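Local coordinates for protein Cfl (Pectobacterium brasiliense, PDB 7A9J) that is a coronafacic acid ligase that probably forms amides with amino acids through an acyl-adenylate, as in other ATP-dependent AMP-binding enzymes, at residues A[39-44]-A[256-261]; A[229-234]-A[276-281]; A[84-89]-A[245-250]. The protein carries 1 engineered substitution. All coordinates share one frame; numbering follows the deposited sequence.

All three contacts are buried in the AMP-binding part of the chain. Contacts 1 and 2 are parallel strand pairs of the same sheet. They adjoin where Leu257 N lies 2.8 Å from Ile231 O, a probable hydrogen bond. Contact 3 pairs two helices beside these strands by carbon-to-carbon side-chain contacts, including the methyl of Thr246 and CB of Tyr89. The helix of 245-250 serves all three: Leu250 and Ala249 pack on the strands of contact 1, and Ile245 on Ile231, Trp278 and Ala280 of contact 2. Contact 1 adds a water bridge and a phosphate at its far end. The side chain of Ala280 (contact 2) is about 8 Å from the bound ligand, that of Phe247 (contact 3) about 10 Å.

Contact 1 (A[39-44]-A[256-261]); sequences TAVKSI and VLLLSE. With PO4 (phosphate ion), chain C.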
ATOM      1  N   THR A  39      20.306  14.098  -7.705  1.00 33.93           N
ATOM      2  CA  THR A  39      19.868  13.627  -6.394  1.00 36.82           C
ATOM      3  C   THR A  39      19.050  12.349  -6.552  1.00 33.04           C
ATOM      4  O   THR A  39      18.065  12.326  -7.286  1.00 32.03           O
ATOM      5  CB  THR A  39      19.029  14.698  -5.721  1.00 36.95           C
ATOM      6  OG1 THR A  39      19.871  15.847  -5.552  1.00 36.92           O
ATOM      7  CG2 THR A  39      18.516  14.253  -4.376  1.00 32.90           C
ATOM      8  N   ALA A  40      19.449  11.300  -5.840  1.00 29.72           N
ATOM      9  CA  ALA A  40      18.664  10.069  -5.826  1.00 29.35           C
ATOM     10  C   ALA A  40      17.664  10.047  -4.666  1.00 29.77           C
ATOM     11  O   ALA A  40      16.514   9.609  -4.850  1.00 27.34           O
ATOM     12  CB  ALA A  40      19.569   8.846  -5.735  1.00 25.51           C
ATOM     13  N   VAL A  41      18.057  10.438  -3.458  1.00 26.61           N
ATOM     14  CA  VAL A  41      17.226  10.345  -2.254  1.00 26.54           C
ATOM     15  C   VAL A  41      17.414  11.630  -1.473  1.00 37.78           C
ATOM     16  O   VAL A  41      18.528  12.167  -1.400  1.00 34.75           O
ATOM     17  CB  VAL A  41      17.583   9.139  -1.344  1.00 26.74           C
ATOM     18  CG1 VAL A  41      16.380   8.799  -0.383  1.00 28.15           C
ATOM     19  CG2 VAL A  41      17.898   7.944  -2.201  1.00 29.62           C
ATOM     20  N   LYS A  42      16.342  12.125  -0.895  1.00 28.48           N
ATOM     21  CA  LYS A  42      16.437  13.292  -0.040  1.00 32.72           C
ATOM     22  C   LYS A  42      15.516  13.126   1.152  1.00 34.33           C
ATOM     23  O   LYS A  42      14.575  12.327   1.150  1.00 31.43           O
ATOM     24  CB  LYS A  42      16.195  14.585  -0.812  1.00 39.42           C
ATOM     25  CG  LYS A  42      14.805  14.877  -1.200  1.00 41.00           C
ATOM     26  CD  LYS A  42      14.790  15.702  -2.506  1.00 54.56           C
ATOM     27  CE  LYS A  42      13.412  16.312  -2.760  1.00 63.15           C
ATOM     28  NZ  LYS A  42      13.468  17.332  -3.847  1.00 66.10           N
ATOM     29  N   SER A  43      15.865  13.837   2.209  1.00 32.61           N
ATOM     30  CA  SER A  43      15.042  13.930   3.396  1.00 35.51           C
ATOM     31  C   SER A  43      14.913  15.406   3.643  1.00 38.73           C
ATOM     32  O   SER A  43      15.339  16.220   2.809  1.00 40.14           O
ATOM     33  CB  SER A  43      15.640  13.192   4.597  1.00 35.53           C
ATOM     34  OG  SER A  43      16.925  13.710   4.888  1.00 35.82           O
ATOM     35  N   ILE A  44      14.325  15.789   4.765  1.00 31.95           N
ATOM     36  CA  ILE A  44      14.246  17.206   5.039  1.00 37.23           C
ATOM     37  C   ILE A  44      15.647  17.795   5.218  1.00 44.45           C
ATOM     38  O   ILE A  44      15.900  18.925   4.812  1.00 46.92           O
ATOM     39  CB  ILE A  44      13.369  17.474   6.265  1.00 41.75           C
ATOM     40  CG1 ILE A  44      11.913  17.175   5.889  1.00 45.93           C
ATOM     41  CG2 ILE A  44      13.540  18.898   6.734  1.00 47.20           C
ATOM     42  CD1 ILE A  44      10.947  17.503   6.958  1.00 48.85           C
ATOM     43  N   VAL A 256      13.730  10.277  -4.668  1.00 27.36           N
ATOM     44  CA  VAL A 256      12.780   9.754  -3.696  1.00 27.18           C
ATOM     45  C   VAL A 256      12.935  10.580  -2.426  1.00 35.55           C
ATOM     46  O   VAL A 256      14.052  10.766  -1.917  1.00 32.27           O
ATOM     47  CB  VAL A 256      13.022   8.260  -3.405  1.00 27.19           C
ATOM     48  CG1 VAL A 256      12.129   7.758  -2.229  1.00 30.04           C
ATOM     49  CG2 VAL A 256      12.820   7.423  -4.675  1.00 25.70           C
ATOM     50  N   LEU A 257      11.823  11.064  -1.915  1.00 28.71           N
ATOM     51  CA  LEU A 257      11.764  11.818  -0.666  1.00 26.95           C
ATOM     52  C   LEU A 257      11.416  10.868   0.450  1.00 31.67           C
ATOM     53  O   LEU A 257      10.386  10.192   0.368  1.00 30.36           O
ATOM     54  CB  LEU A 257      10.711  12.925  -0.753  1.00 30.08           C
ATOM     55  CG  LEU A 257      10.401  13.663   0.561  1.00 28.62           C
ATOM     56  CD1 LEU A 257      11.623  14.503   1.064  1.00 33.26           C
ATOM     57  CD2 LEU A 257       9.151  14.589   0.282  1.00 36.54           C
ATOM     58  N   LEU A 258      12.280  10.796   1.474  1.00 30.64           N
ATOM     59  CA  LEU A 258      12.022   9.982   2.652  1.00 31.60           C
ATOM     60  C   LEU A 258      11.646  10.837   3.852  1.00 31.33           C
ATOM     61  O   LEU A 258      12.346  11.786   4.205  1.00 37.41           O
ATOM     62  CB  LEU A 258      13.235   9.120   3.013  1.00 30.86           C
ATOM     63  CG  LEU A 258      13.571   8.066   1.956  1.00 31.13           C
ATOM     64  CD1 LEU A 258      14.779   7.233   2.513  1.00 30.24           C
ATOM     65  CD2 LEU A 258      12.410   7.108   1.669  1.00 31.98           C
ATOM     66  N   LEU A 259      10.521  10.474   4.494  1.00 31.14           N
ATOM     67  CA  LEU A 259      10.054  11.158   5.693  1.00 31.63           C
ATOM     68  C   LEU A 259      10.089  10.262   6.928  1.00 33.67           C
ATOM     69  O   LEU A 259       9.766   9.073   6.866  1.00 41.10           O
ATOM     70  CB  LEU A 259       8.608  11.613   5.475  1.00 32.75           C
ATOM     71  CG  LEU A 259       8.410  12.496   4.244  1.00 31.48           C
ATOM     72  CD1 LEU A 259       6.904  12.903   4.166  1.00 30.39           C
ATOM     73  CD2 LEU A 259       9.327  13.729   4.355  1.00 35.65           C
ATOM     74  N   SER A 260      10.336  10.885   8.064  1.00 35.64           N
ATOM     75  CA  SER A 260      10.295  10.249   9.364  1.00 39.39           C
ATOM     76  C   SER A 260       8.858  10.231   9.878  1.00 43.02           C
ATOM     77  O   SER A 260       7.988  10.897   9.337  1.00 39.48           O
ATOM     78  CB  SER A 260      11.184  10.999  10.324  1.00 43.10           C
ATOM     79  OG  SER A 260      10.540  12.189  10.751  1.00 43.82           O
ATOM     80  N   GLU A 261       8.632   9.472  10.955  1.00 38.07           N
ATOM     81  CA  GLU A 261       7.317   9.454  11.595  1.00 42.81           C
ATOM     82  C   GLU A 261       6.890  10.867  12.006  1.00 43.01           C
ATOM     83  O   GLU A 261       5.752  11.291  11.731  1.00 46.52           O
ATOM     84  CB  GLU A 261       7.357   8.508  12.802  1.00 47.06           C
ATOM     85  CG  GLU A 261       5.948   8.191  13.345  1.00 71.66           C
ATOM     86  CD  GLU A 261       5.900   6.974  14.269  1.00 79.55           C
ATOM     87  OE1 GLU A 261       6.845   6.779  15.068  1.00 83.06           O
ATOM     88  OE2 GLU A 261       4.903   6.214  14.192  1.00 81.41           O
TER
HETATM   89  P   PO4 C 602      11.165   7.126  12.757  1.00 48.93           P
HETATM   90  O1  PO4 C 602      10.223   6.103  13.431  1.00 51.82           O
HETATM   91  O2  PO4 C 602      11.453   8.298  13.669  1.00 63.92           O
HETATM   92  O3  PO4 C 602      10.485   7.628  11.520  1.00 50.31           O
HETATM   93  O4  PO4 C 602      12.471   6.522  12.370  1.00 51.86           O
HETATM   94  O   HOH W   1      12.809  13.630   6.129  1.00 43.16           O
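A parallel strand pair in the AMP-binding domain joins 39-44 to 256-261, with Val41 beside Val256 and Lys42 beside Leu257. Three backbone hydrogen bonds hold it. Val256 N gives to Ala40 O (2.9 Å), Lys42 N gives to Val256 O (2.9 Å), and Leu258 N gives to Lys42 O (2.8 Å). The last is the straightest, at 173° about its hydrogen. Ala40 and Val41 form a classic beta bulge opposite Ile48, on the antiparallel strand 47-49. Strand 39-42 therefore has a parallel and an antiparallel neighbour. CG1 of Val41 is anti to its own N (chi1 -160°) and meets Leu258 CD1 at 3.7 Å, the two side chains crossing at a slant. Phe83 of helix 83-95 touches both. On the other face, the aliphatic CG of Lys42 rests against Leu257 CD1 at 3.9 Å. Beyond the strands a water continues the link, accepting from Ile44 N and donating to Leu258 O (2.7 Å). Further on, Ser260 N-caps the next helix. There Glu261 N donates to phosphate O3 at 2.7 Å. The phosphate, probably from the crystallisation liquor, also binds Lys128 and Arg129.

Contact 2 (A[229-234]-A[276-281]); sequences PAILSL and PAWIAG
Trp278 has its CG anti to the backbone N (chi1 -174°), and this carries the indole across Ile231. Ile231 has CG1 roughly anti to its carbonyl carbon (chi1 -88°), which puts CG2 near the six-membered ring; the turn about the next bond brings CD1 to Trp278 CB. The two side chains cross at a slant, with Ile231 CG2 3.7 Å from Trp278 CE3. They belong to adjacent parallel strands, 230-233 and 278-281, in the core sheet of the AMP-binding domain. The strand axes are 4.6 Å apart at closest, and their directions differ by 13°.

The backbone ladder starts at Ala230. Its O accepts from Ala277 N at 2.9 Å, and more weakly from Trp278 N. Leu232 is then gripped at both ends: its N gives to Trp278 O, and its O accepts from Ala280 N at 2.8 Å. Leu234 N closes the ladder on Ala280 O.

The faces differ. Ile231, Trp278, Ser233 and Ala280 face helix 240-251, where Ile245 packs on Ile231, Trp278 and Ala280. Ser233 OG is hydrogen-bonded to Ser242 on that helix. Ala280 also touches Trp241, a residue of the ligand pocket, and its side chain is about 8 Å from the bound indenone acid. Ala280 is thus probably in the second shell of the pocket, behind Trp241.

On the other face Leu232 lies side by side with Pro276 and Ile279, pointing the same way. Leu232 CB is 4.0 Å from Pro276 CB. Leu271 of helix 267-274 touches all three. At the C-terminal end Leu234 crosses Ile279, with CD1 of Leu234 3.8 Å from CG2 of Ile279.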
ATOM      1  N   PRO A 229      11.386  15.517 -10.808  1.00 44.36           N
ATOM      2  CA  PRO A 229      10.299  15.083  -9.902  1.00 37.34           C
ATOM      3  C   PRO A 229      10.841  14.295  -8.737  1.00 37.45           C
ATOM      4  O   PRO A 229      11.689  13.421  -8.919  1.00 34.32           O
ATOM      5  CB  PRO A 229       9.410  14.178 -10.775  1.00 38.40           C
ATOM      6  CG  PRO A 229       9.706  14.566 -12.155  1.00 44.91           C
ATOM      7  CD  PRO A 229      11.181  14.950 -12.157  1.00 44.78           C
ATOM      8  N   ALA A 230      10.378  14.643  -7.538  1.00 32.90           N
ATOM      9  CA  ALA A 230      10.606  13.853  -6.333  1.00 30.97           C
ATOM     10  C   ALA A 230       9.344  13.050  -6.011  1.00 32.78           C
ATOM     11  O   ALA A 230       8.230  13.574  -6.041  1.00 33.05           O
ATOM     12  CB  ALA A 230      10.956  14.744  -5.134  1.00 34.74           C
ATOM     13  N   ILE A 231       9.546  11.795  -5.662  1.00 25.04           N
ATOM     14  CA  ILE A 231       8.485  10.809  -5.406  1.00 24.05           C
ATOM     15  C   ILE A 231       8.462  10.589  -3.915  1.00 30.44           C
ATOM     16  O   ILE A 231       9.508  10.329  -3.315  1.00 28.16           O
ATOM     17  CB  ILE A 231       8.781   9.496  -6.176  1.00 28.35           C
ATOM     18  CG1 ILE A 231       8.215   9.534  -7.595  1.00 33.01           C
ATOM     19  CG2 ILE A 231       8.285   8.211  -5.446  1.00 30.10           C
ATOM     20  CD1 ILE A 231       8.268  10.811  -8.284  1.00 30.37           C
ATOM     21  N   LEU A 232       7.258  10.638  -3.308  1.00 25.17           N
ATOM     22  CA  LEU A 232       7.117  10.396  -1.890  1.00 27.42           C
ATOM     23  C   LEU A 232       6.177   9.220  -1.701  1.00 28.00           C
ATOM     24  O   LEU A 232       5.084   9.183  -2.297  1.00 26.54           O
ATOM     25  CB  LEU A 232       6.537  11.614  -1.172  1.00 25.94           C
ATOM     26  CG  LEU A 232       6.048  11.439   0.239  1.00 26.78           C
ATOM     27  CD1 LEU A 232       7.215  11.006   1.123  1.00 26.92           C
ATOM     28  CD2 LEU A 232       5.364  12.775   0.752  1.00 29.41           C
ATOM     29  N   SER A 233       6.574   8.277  -0.864  1.00 25.91           N
ATOM     30  CA  SER A 233       5.605   7.260  -0.422  1.00 28.81           C
ATOM     31  C   SER A 233       5.400   7.398   1.078  1.00 27.91           C
ATOM     32  O   SER A 233       6.368   7.309   1.851  1.00 30.65           O
ATOM     33  CB  SER A 233       6.069   5.835  -0.762  1.00 30.22           C
ATOM     34  OG  SER A 233       5.115   4.906  -0.202  1.00 31.37           O
ATOM     35  N   LEU A 234       4.123   7.589   1.495  1.00 25.31           N
ATOM     36  CA  LEU A 234       3.844   7.729   2.909  1.00 26.04           C
ATOM     37  C   LEU A 234       3.830   6.374   3.624  1.00 28.22           C
ATOM     38  O   LEU A 234       3.861   6.343   4.863  1.00 32.43           O
ATOM     39  CB  LEU A 234       2.489   8.426   3.107  1.00 31.91           C
ATOM     40  CG  LEU A 234       2.557   9.856   2.545  1.00 29.85           C
ATOM     41  CD1 LEU A 234       1.172  10.461   2.573  1.00 31.53           C
ATOM     42  CD2 LEU A 234       3.500  10.728   3.389  1.00 31.76           C
ATOM     43  N   PRO A 276       6.758  17.477  -2.971  1.00 34.66           N
ATOM     44  CA  PRO A 276       6.973  16.358  -3.879  1.00 31.68           C
ATOM     45  C   PRO A 276       6.034  16.454  -5.087  1.00 31.98           C
ATOM     46  O   PRO A 276       4.977  17.094  -5.049  1.00 35.17           O
ATOM     47  CB  PRO A 276       6.649  15.134  -3.016  1.00 31.46           C
ATOM     48  CG  PRO A 276       5.669  15.663  -1.995  1.00 32.30           C
ATOM     49  CD  PRO A 276       6.117  17.054  -1.705  1.00 31.67           C
ATOM     50  N   ALA A 277       6.448  15.831  -6.182  1.00 31.78           N
ATOM     51  CA  ALA A 277       5.655  15.821  -7.408  1.00 29.09           C
ATOM     52  C   ALA A 277       4.630  14.703  -7.409  1.00 28.73           C
ATOM     53  O   ALA A 277       3.671  14.761  -8.197  1.00 31.80           O
ATOM     54  CB  ALA A 277       6.550  15.633  -8.640  1.00 32.52           C
ATOM     55  N   TRP A 278       4.815  13.697  -6.548  1.00 27.79           N
ATOM     56  CA  TRP A 278       4.018  12.478  -6.599  1.00 28.24           C
ATOM     57  C   TRP A 278       3.994  11.917  -5.194  1.00 28.41           C
ATOM     58  O   TRP A 278       5.048  11.880  -4.535  1.00 26.15           O
ATOM     59  CB  TRP A 278       4.650  11.505  -7.589  1.00 28.17           C
ATOM     60  CG  TRP A 278       3.861  10.230  -7.863  1.00 27.29           C
ATOM     61  CD1 TRP A 278       3.059   9.999  -8.940  1.00 27.04           C
ATOM     62  CD2 TRP A 278       3.959   9.008  -7.155  1.00 27.57           C
ATOM     63  NE1 TRP A 278       2.623   8.698  -8.924  1.00 25.05           N
ATOM     64  CE2 TRP A 278       3.148   8.075  -7.817  1.00 24.53           C
ATOM     65  CE3 TRP A 278       4.643   8.621  -5.973  1.00 25.11           C
ATOM     66  CZ2 TRP A 278       2.999   6.755  -7.389  1.00 26.68           C
ATOM     67  CZ3 TRP A 278       4.485   7.301  -5.519  1.00 24.50           C
ATOM     68  CH2 TRP A 278       3.687   6.372  -6.243  1.00 26.17           C
ATOM     69  N   ILE A 279       2.807  11.516  -4.714  1.00 23.64           N
ATOM     70  CA  ILE A 279       2.661  11.046  -3.343  1.00 26.23           C
ATOM     71  C   ILE A 279       1.841   9.760  -3.401  1.00 29.87           C
ATOM     72  O   ILE A 279       0.670   9.786  -3.831  1.00 28.92           O
ATOM     73  CB  ILE A 279       1.912  12.061  -2.465  1.00 28.04           C
ATOM     74  CG1 ILE A 279       2.608  13.431  -2.514  1.00 27.73           C
ATOM     75  CG2 ILE A 279       1.791  11.528  -1.047  1.00 26.73           C
ATOM     76  CD1 ILE A 279       1.829  14.491  -1.707  1.00 31.10           C
ATOM     77  N   ALA A 280       2.403   8.677  -2.888  1.00 28.76           N
ATOM     78  CA  ALA A 280       1.623   7.471  -2.624  1.00 28.07           C
ATOM     79  C   ALA A 280       1.235   7.399  -1.154  1.00 27.80           C
ATOM     80  O   ALA A 280       1.963   7.844  -0.274  1.00 28.79           O
ATOM     81  CB  ALA A 280       2.425   6.215  -3.025  1.00 25.33           C
ATOM     82  N   GLY A 281       0.055   6.819  -0.876  1.00 23.71           N
ATOM     83  CA  GLY A 281      -0.333   6.694   0.529  1.00 25.65           C
ATOM     84  C   GLY A 281      -1.532   5.763   0.627  1.00 26.68           C
ATOM     85  O   GLY A 281      -2.101   5.343  -0.382  1.00 28.65           O
TER

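Contact 3 (A[84-89]-A[245-250]); sequences ELIATY and ITFAAL
Ile86 and Tyr89 are the residues of 84-89 that touch 245-250. Ile86 carries most of the contact. It is modelled in two conformers, and its CD1 contacts hold for the one described. Its CG1 is anti to the backbone N (chi1 -178°), which points CG1 at the other helix; CD1 extends from it. CD1 meets Thr246 CG2 tip to tip at 3.5 Å. It also comes within 3.6 Å of Phe247 CE1, the two side chains sliding past each other in opposite directions. The Ile86 and Leu250 side chains reach toward each other, with Ile86 CG1 4.0 Å from Leu250 CD1.

The pair is a nearly perpendicular helix crossing (-82°) in the AMP-binding domain, with local axes 11.6 Å apart. It joins helix 83-95, which also packs on strand 74-78 of the five-stranded parallel sheet, to helix 240-251.

One turn after Ile86, Tyr89 brings its CB to the edge of the Phe247 ring, near the ring plane, 3.9 Å from CZ. In the conformer described, Ile86 CD1 lies at the edge of the Tyr89 ring, in its plane. Leu85 O is over one face of that ring. The polar ends turn to other partners: Tyr89 OH is hydrogen-bonded to Leu237 O, and Thr246 OG1 to Ser242 O. Tyr90 meets the Phe247 ring with its own, their planes about 55° apart.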
ATOM      1  N   GLU A  84      20.121   4.524   4.417  1.00 29.35           N
ATOM      2  CA  GLU A  84      20.739   3.221   4.619  1.00 27.05           C
ATOM      3  C   GLU A  84      19.798   2.088   4.270  1.00 30.59           C
ATOM      4  O   GLU A  84      20.285   1.026   3.823  1.00 29.80           O
ATOM      5  CB  GLU A  84      21.217   3.045   6.077  1.00 29.80           C
ATOM      6  CG  GLU A  84      22.446   3.920   6.364  1.00 30.48           C
ATOM      7  CD  GLU A  84      22.091   5.394   6.625  1.00 35.94           C
ATOM      8  OE1 GLU A  84      20.907   5.776   6.734  1.00 33.74           O
ATOM      9  OE2 GLU A  84      23.045   6.180   6.766  1.00 35.80           O
ATOM     10  N   LEU A  85      18.466   2.296   4.422  1.00 27.05           N
ATOM     11  CA  LEU A  85      17.526   1.216   4.131  1.00 28.09           C
ATOM     12  C   LEU A  85      17.537   0.912   2.638  1.00 26.39           C
ATOM     13  O   LEU A  85      17.681  -0.253   2.233  1.00 26.71           O
ATOM     14  CB  LEU A  85      16.105   1.602   4.621  1.00 26.26           C
ATOM     15  CG  LEU A  85      15.008   0.561   4.326  1.00 26.36           C
ATOM     16  CD1 LEU A  85      15.485  -0.867   4.721  1.00 26.84           C
ATOM     17  CD2 LEU A  85      13.750   0.953   5.117  1.00 26.62           C
ATOM     18  N   ILE A  86      17.423   1.945   1.795  0.60 27.74           N
ATOM     19  CA  ILE A  86      17.391   1.657   0.362  0.60 28.36           C
ATOM     20  C   ILE A  86      18.771   1.195  -0.117  0.60 26.28           C
ATOM     21  O   ILE A  86      18.872   0.301  -0.974  0.60 26.07           O
ATOM     22  CB  ILE A  86      16.851   2.875  -0.418  0.60 24.54           C
ATOM     23  CG1 ILE A  86      16.772   2.555  -1.941  0.60 24.83           C
ATOM     24  CG2 ILE A  86      17.701   4.127  -0.101  0.60 24.47           C
ATOM     25  CD1 ILE A  86      15.880   1.293  -2.326  0.60 24.81           C
ATOM     26  N   ALA A  87      19.853   1.716   0.476  1.00 25.83           N
ATOM     27  CA  ALA A  87      21.161   1.214   0.104  1.00 26.87           C
ATOM     28  C   ALA A  87      21.308  -0.265   0.447  1.00 29.29           C
ATOM     29  O   ALA A  87      21.931  -1.033  -0.315  1.00 27.71           O
ATOM     30  CB  ALA A  87      22.226   2.067   0.790  1.00 27.87           C
ATOM     31  N   THR A  88      20.760  -0.672   1.607  1.00 26.95           N
ATOM     32  CA  THR A  88      20.889  -2.061   2.039  1.00 28.36           C
ATOM     33  C   THR A  88      20.093  -2.979   1.136  1.00 27.68           C
ATOM     34  O   THR A  88      20.568  -4.057   0.790  1.00 29.17           O
ATOM     35  CB  THR A  88      20.395  -2.195   3.488  1.00 30.79           C
ATOM     36  OG1 THR A  88      21.309  -1.466   4.338  1.00 29.41           O
ATOM     37  CG2 THR A  88      20.361  -3.661   3.927  1.00 30.96           C
ATOM     38  N   TYR A  89      18.862  -2.570   0.739  1.00 29.42           N
ATOM     39  CA  TYR A  89      18.144  -3.384  -0.246  1.00 29.76           C
ATOM     40  C   TYR A  89      19.004  -3.615  -1.488  1.00 29.36           C
ATOM     41  O   TYR A  89      19.126  -4.743  -1.967  1.00 26.42           O
ATOM     42  CB  TYR A  89      16.837  -2.707  -0.695  1.00 25.77           C
ATOM     43  CG  TYR A  89      15.775  -2.571   0.309  1.00 27.04           C
ATOM     44  CD1 TYR A  89      15.603  -3.515   1.334  1.00 29.65           C
ATOM     45  CD2 TYR A  89      14.889  -1.509   0.218  1.00 28.81           C
ATOM     46  CE1 TYR A  89      14.522  -3.405   2.236  1.00 32.65           C
ATOM     47  CE2 TYR A  89      13.835  -1.366   1.131  1.00 26.41           C
ATOM     48  CZ  TYR A  89      13.648  -2.319   2.125  1.00 27.00           C
ATOM     49  OH  TYR A  89      12.604  -2.221   3.021  1.00 27.97           O
ATOM     50  N   ILE A 245       7.903   1.016  -5.153  1.00 23.90           N
ATOM     51  CA  ILE A 245       7.829   2.414  -5.592  1.00 20.20           C
ATOM     52  C   ILE A 245       9.220   3.013  -5.629  1.00 22.35           C
ATOM     53  O   ILE A 245       9.567   3.708  -6.577  1.00 23.18           O
ATOM     54  CB  ILE A 245       6.963   3.252  -4.645  1.00 21.06           C
ATOM     55  CG1 ILE A 245       5.482   2.895  -4.882  1.00 23.73           C
ATOM     56  CG2 ILE A 245       7.162   4.740  -4.893  1.00 24.39           C
ATOM     57  CD1 ILE A 245       4.586   3.420  -3.722  1.00 24.15           C
ATOM     58  N   THR A 246      10.006   2.725  -4.608  1.00 22.01           N
ATOM     59  CA  THR A 246      11.348   3.316  -4.524  1.00 23.81           C
ATOM     60  C   THR A 246      12.251   2.802  -5.661  1.00 25.75           C
ATOM     61  O   THR A 246      12.937   3.585  -6.328  1.00 25.15           O
ATOM     62  CB  THR A 246      11.913   3.013  -3.133  1.00 24.08           C
ATOM     63  OG1 THR A 246      11.058   3.586  -2.145  1.00 26.74           O
ATOM     64  CG2 THR A 246      13.414   3.620  -2.990  1.00 26.97           C
ATOM     65  N   PHE A 247      12.285   1.486  -5.899  1.00 22.66           N
ATOM     66  CA  PHE A 247      13.059   0.961  -6.999  1.00 25.69           C
ATOM     67  C   PHE A 247      12.580   1.552  -8.321  1.00 26.10           C
ATOM     68  O   PHE A 247      13.387   1.931  -9.178  1.00 25.50           O
ATOM     69  CB  PHE A 247      12.968  -0.570  -7.125  1.00 26.23           C
ATOM     70  CG  PHE A 247      13.567  -1.334  -5.971  1.00 26.25           C
ATOM     71  CD1 PHE A 247      14.742  -0.884  -5.302  1.00 25.84           C
ATOM     72  CD2 PHE A 247      13.070  -2.568  -5.653  1.00 26.51           C
ATOM     73  CE1 PHE A 247      15.267  -1.654  -4.267  1.00 31.00           C
ATOM     74  CE2 PHE A 247      13.596  -3.322  -4.610  1.00 27.90           C
ATOM     75  CZ  PHE A 247      14.728  -2.901  -3.946  1.00 27.58           C
ATOM     76  N   ALA A 248      11.257   1.622  -8.498  1.00 27.70           N
ATOM     77  CA  ALA A 248      10.733   2.075  -9.780  1.00 22.72           C
ATOM     78  C   ALA A 248      11.039   3.541 -10.010  1.00 25.32           C
ATOM     79  O   ALA A 248      11.411   3.909 -11.130  1.00 26.22           O
ATOM     80  CB  ALA A 248       9.188   1.845  -9.833  1.00 23.57           C
ATOM     81  N   ALA A 249      10.910   4.378  -8.967  1.00 24.60           N
ATOM     82  CA  ALA A 249      11.196   5.800  -9.117  1.00 23.50           C
ATOM     83  C   ALA A 249      12.668   6.024  -9.476  1.00 25.73           C
ATOM     84  O   ALA A 249      12.983   6.766 -10.390  1.00 27.33           O
ATOM     85  CB  ALA A 249      10.926   6.582  -7.821  1.00 24.87           C
ATOM     86  N   LEU A 250      13.569   5.371  -8.743  1.00 25.88           N
ATOM     87  CA  LEU A 250      15.001   5.517  -9.020  1.00 25.96           C
ATOM     88  C   LEU A 250      15.337   5.033 -10.417  1.00 29.47           C
ATOM     89  O   LEU A 250      16.074   5.710 -11.131  1.00 29.05           O
ATOM     90  CB  LEU A 250      15.821   4.774  -7.958  1.00 24.67           C
ATOM     91  CG  LEU A 250      15.666   5.353  -6.548  1.00 26.04           C
ATOM     92  CD1 LEU A 250      16.365   4.420  -5.508  1.00 28.57           C
ATOM     93  CD2 LEU A 250      16.297   6.750  -6.488  1.00 27.08           C
TER